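Local coordinates for protein putative hemolysin (Streptococcus mutans UA159, PDB 2RK5) that is a putative membrane hemolysin that may bind flavin adenine dinucleotide, represented here by its transporter-associated domain, at residues His56-Val59 and Lys64-Glu67. Sequence-based numbering, arbitrary orientation.
Sequences HFEV and KHLE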
ATOM      1  N   HIS A  56      -6.583  12.050   4.018  1.00  9.26           N
ATOM      2  CA  HIS A  56      -5.832  13.298   3.913  1.00  9.61           C
ATOM      3  C   HIS A  56      -4.643  13.245   4.849  1.00 10.50           C
ATOM      4  O   HIS A  56      -4.782  12.792   5.979  1.00 10.62           O
ATOM      5  CB  HIS A  56      -6.706  14.435   4.373  1.00 10.25           C
ATOM      6  CG  HIS A  56      -7.894  14.674   3.512  1.00 11.91           C
ATOM      7  ND1 HIS A  56      -8.849  13.716   3.237  1.00 14.47           N
ATOM      8  CD2 HIS A  56      -8.338  15.814   2.941  1.00 13.98           C
ATOM      9  CE1 HIS A  56      -9.798  14.243   2.488  1.00 13.27           C
ATOM     10  NE2 HIS A  56      -9.520  15.516   2.305  1.00 17.78           N
ATOM     11  N   PHE A  57      -3.487  13.686   4.367  1.00  9.42           N
ATOM     12  CA  PHE A  57      -2.294  13.754   5.214  1.00 10.12           C
ATOM     13  C   PHE A  57      -1.666  15.114   5.068  1.00 10.40           C
ATOM     14  O   PHE A  57      -1.385  15.544   3.968  1.00 11.47           O
ATOM     15  CB  PHE A  57      -1.275  12.678   4.811  1.00 10.98           C
ATOM     16  CG  PHE A  57      -0.194  12.458   5.831  1.00 10.37           C
ATOM     17  CD1 PHE A  57      -0.512  12.139   7.121  1.00 12.44           C
ATOM     18  CD2 PHE A  57       1.138  12.530   5.486  1.00 16.08           C
ATOM     19  CE1 PHE A  57       0.462  11.904   8.062  1.00 14.55           C
ATOM     20  CE2 PHE A  57       2.132  12.295   6.450  1.00 14.64           C
ATOM     21  CZ  PHE A  57       1.782  12.005   7.717  1.00 13.69           C
ATOM     22  N   GLU A  58      -1.469  15.794   6.184  1.00 10.45           N
ATOM     23  CA  GLU A  58      -0.957  17.150   6.158  1.00 12.33           C
ATOM     24  C   GLU A  58       0.422  17.175   6.793  1.00 12.13           C
ATOM     25  O   GLU A  58       0.649  16.619   7.877  1.00 12.27           O
ATOM     26  CB  GLU A  58      -1.922  18.089   6.896  1.00 13.10           C
ATOM     27  CG  GLU A  58      -3.198  18.301   6.109  1.00 16.31           C
ATOM     28  CD  GLU A  58      -4.181  19.227   6.790  1.00 17.93           C
ATOM     29  OE1 GLU A  58      -3.918  20.437   6.835  1.00 24.86           O
ATOM     30  OE2 GLU A  58      -5.227  18.746   7.270  1.00 25.11           O
ATOM     31  N   VAL A  59       1.342  17.820   6.094  1.00 11.96           N
ATOM     32  CA  VAL A  59       2.686  17.986   6.624  1.00 13.03           C
ATOM     33  C   VAL A  59       3.205  19.382   6.366  1.00 12.99           C
ATOM     34  O   VAL A  59       2.725  20.070   5.486  1.00 13.06           O
ATOM     35  CB  VAL A  59       3.659  16.931   6.055  1.00 13.78           C
ATOM     36  CG1 VAL A  59       3.251  15.526   6.486  1.00 15.63           C
ATOM     37  CG2 VAL A  59       3.768  17.036   4.552  1.00 16.13           C
ATOM     38  N   LYS A  64       6.448  25.383   3.803  1.00 14.57           N
ATOM     39  CA  LYS A  64       5.255  25.060   3.021  1.00 14.80           C
ATOM     40  C   LYS A  64       4.377  24.079   3.812  1.00 14.12           C
ATOM     41  O   LYS A  64       4.893  23.135   4.450  1.00 15.61           O
ATOM     42  CB  LYS A  64       5.616  24.401   1.689  1.00 16.62           C
ATOM     43  CG  LYS A  64       6.409  25.264   0.693  1.00 20.14           C
ATOM     44  CD  LYS A  64       7.886  24.818   0.783  1.00 21.44           C
ATOM     45  CE  LYS A  64       8.819  25.701   0.070  1.00 22.76           C
ATOM     46  NZ  LYS A  64      10.193  25.622   0.572  1.00 19.16           N
ATOM     47  N   HIS A  65       3.065  24.318   3.810  0.50 13.93           N
ATOM     48  CA  HIS A  65       2.111  23.335   4.306  0.50 13.25           C
ATOM     49  C   HIS A  65       1.611  22.578   3.092  0.50 12.50           C
ATOM     50  O   HIS A  65       1.236  23.184   2.112  0.50 12.01           O
ATOM     51  CB  HIS A  65       0.931  23.989   5.025  0.50 14.09           C
ATOM     52  CG  HIS A  65      -0.181  23.037   5.348  0.50 14.69           C
ATOM     53  ND1 HIS A  65      -0.334  22.447   6.585  0.50 17.22           N
ATOM     54  CD2 HIS A  65      -1.205  22.582   4.589  0.50 16.69           C
ATOM     55  CE1 HIS A  65      -1.401  21.669   6.569  0.50 17.42           C
ATOM     56  NE2 HIS A  65      -1.942  21.723   5.363  0.50 17.26           N
ATOM     57  N   LEU A  66       1.662  21.251   3.156  1.00 11.20           N
ATOM     58  CA  LEU A  66       1.197  20.389   2.072  1.00 11.46           C
ATOM     59  C   LEU A  66       0.039  19.557   2.599  1.00 10.77           C
ATOM     60  O   LEU A  66       0.111  19.000   3.697  1.00 10.77           O
ATOM     61  CB  LEU A  66       2.295  19.434   1.644  1.00 11.78           C
ATOM     62  CG  LEU A  66       3.624  19.990   1.137  1.00 15.41           C
ATOM     63  CD1 LEU A  66       4.574  18.853   0.720  1.00 18.05           C
ATOM     64  CD2 LEU A  66       3.389  20.892   0.016  1.00 17.86           C
ATOM     65  N   GLU A  67      -0.996  19.434   1.779  1.00  9.75           N
ATOM     66  CA  GLU A  67      -2.088  18.492   2.045  1.00  9.37           C
ATOM     67  C   GLU A  67      -2.057  17.456   0.922  1.00  8.50           C
ATOM     68  O   GLU A  67      -2.126  17.814  -0.251  1.00  9.59           O
ATOM     69  CB  GLU A  67      -3.452  19.185   2.125  1.00  9.87           C
ATOM     70  CG  GLU A  67      -4.580  18.218   2.423  1.00 10.47           C
ATOM     71  CD  GLU A  67      -5.949  18.866   2.514  1.00 10.51           C
ATOM     72  OE1 GLU A  67      -6.086  20.024   2.115  1.00 13.82           O
ATOM     73  OE2 GLU A  67      -6.895  18.180   2.947  1.00 16.93           O
TER
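The imidazole of His-65 has the carbonyl oxygen of Val-59 over one face and the carboxylate of Glu-58 at its edge, with the carboxylate plane turned 83° from the ring. Glu-58 OE1 comes to the outer edge of the His-65 ring, 2.8 Å from both CE1 and NE2. This is one of two modelled positions of the ring, so the arrangement around it is tentative. A chi1 of 170° sets the His-65 ring beside its own carbonyl carbon and, in this conformer, carries it towards the strand of Glu-58. The Glu-67 chain is extended and runs beside that of Glu-58, their CG atoms 3.9 Å apart. Their carboxylates are close enough, OE2 to OE2 4.7 Å, that each probably feels the other's charge.

Beneath these polar groups the backbones pair antiparallel. Val-59 and Leu-66 form the hydrogen-bonded pair: Val-59 N donates to Leu-66 O at 2.9 Å, and the return bond from Leu-66 N to Val-59 O is 2.8 Å and practically straight at 179°. Glu-58 and Glu-67 are the adjoining non-hydrogen-bonded pair, and there CA of Glu-58 approaches Leu-66 O at 3.3 Å in a CA-H...O contact.

On the other face of the sheet, CG2 of Val-59 meets CB of Leu-66 at 4.0 Å. That apolar face is backed by Phe-40 of helix 37-45, against Val-59, and by the loop residue Leu-29, which touches both. The arrangement is a beta hairpin of the transporter-associated domain: 56-61 is the outermost strand, within this chain, of the antiparallel sheet, and 64-74 joins it to strand 77-85.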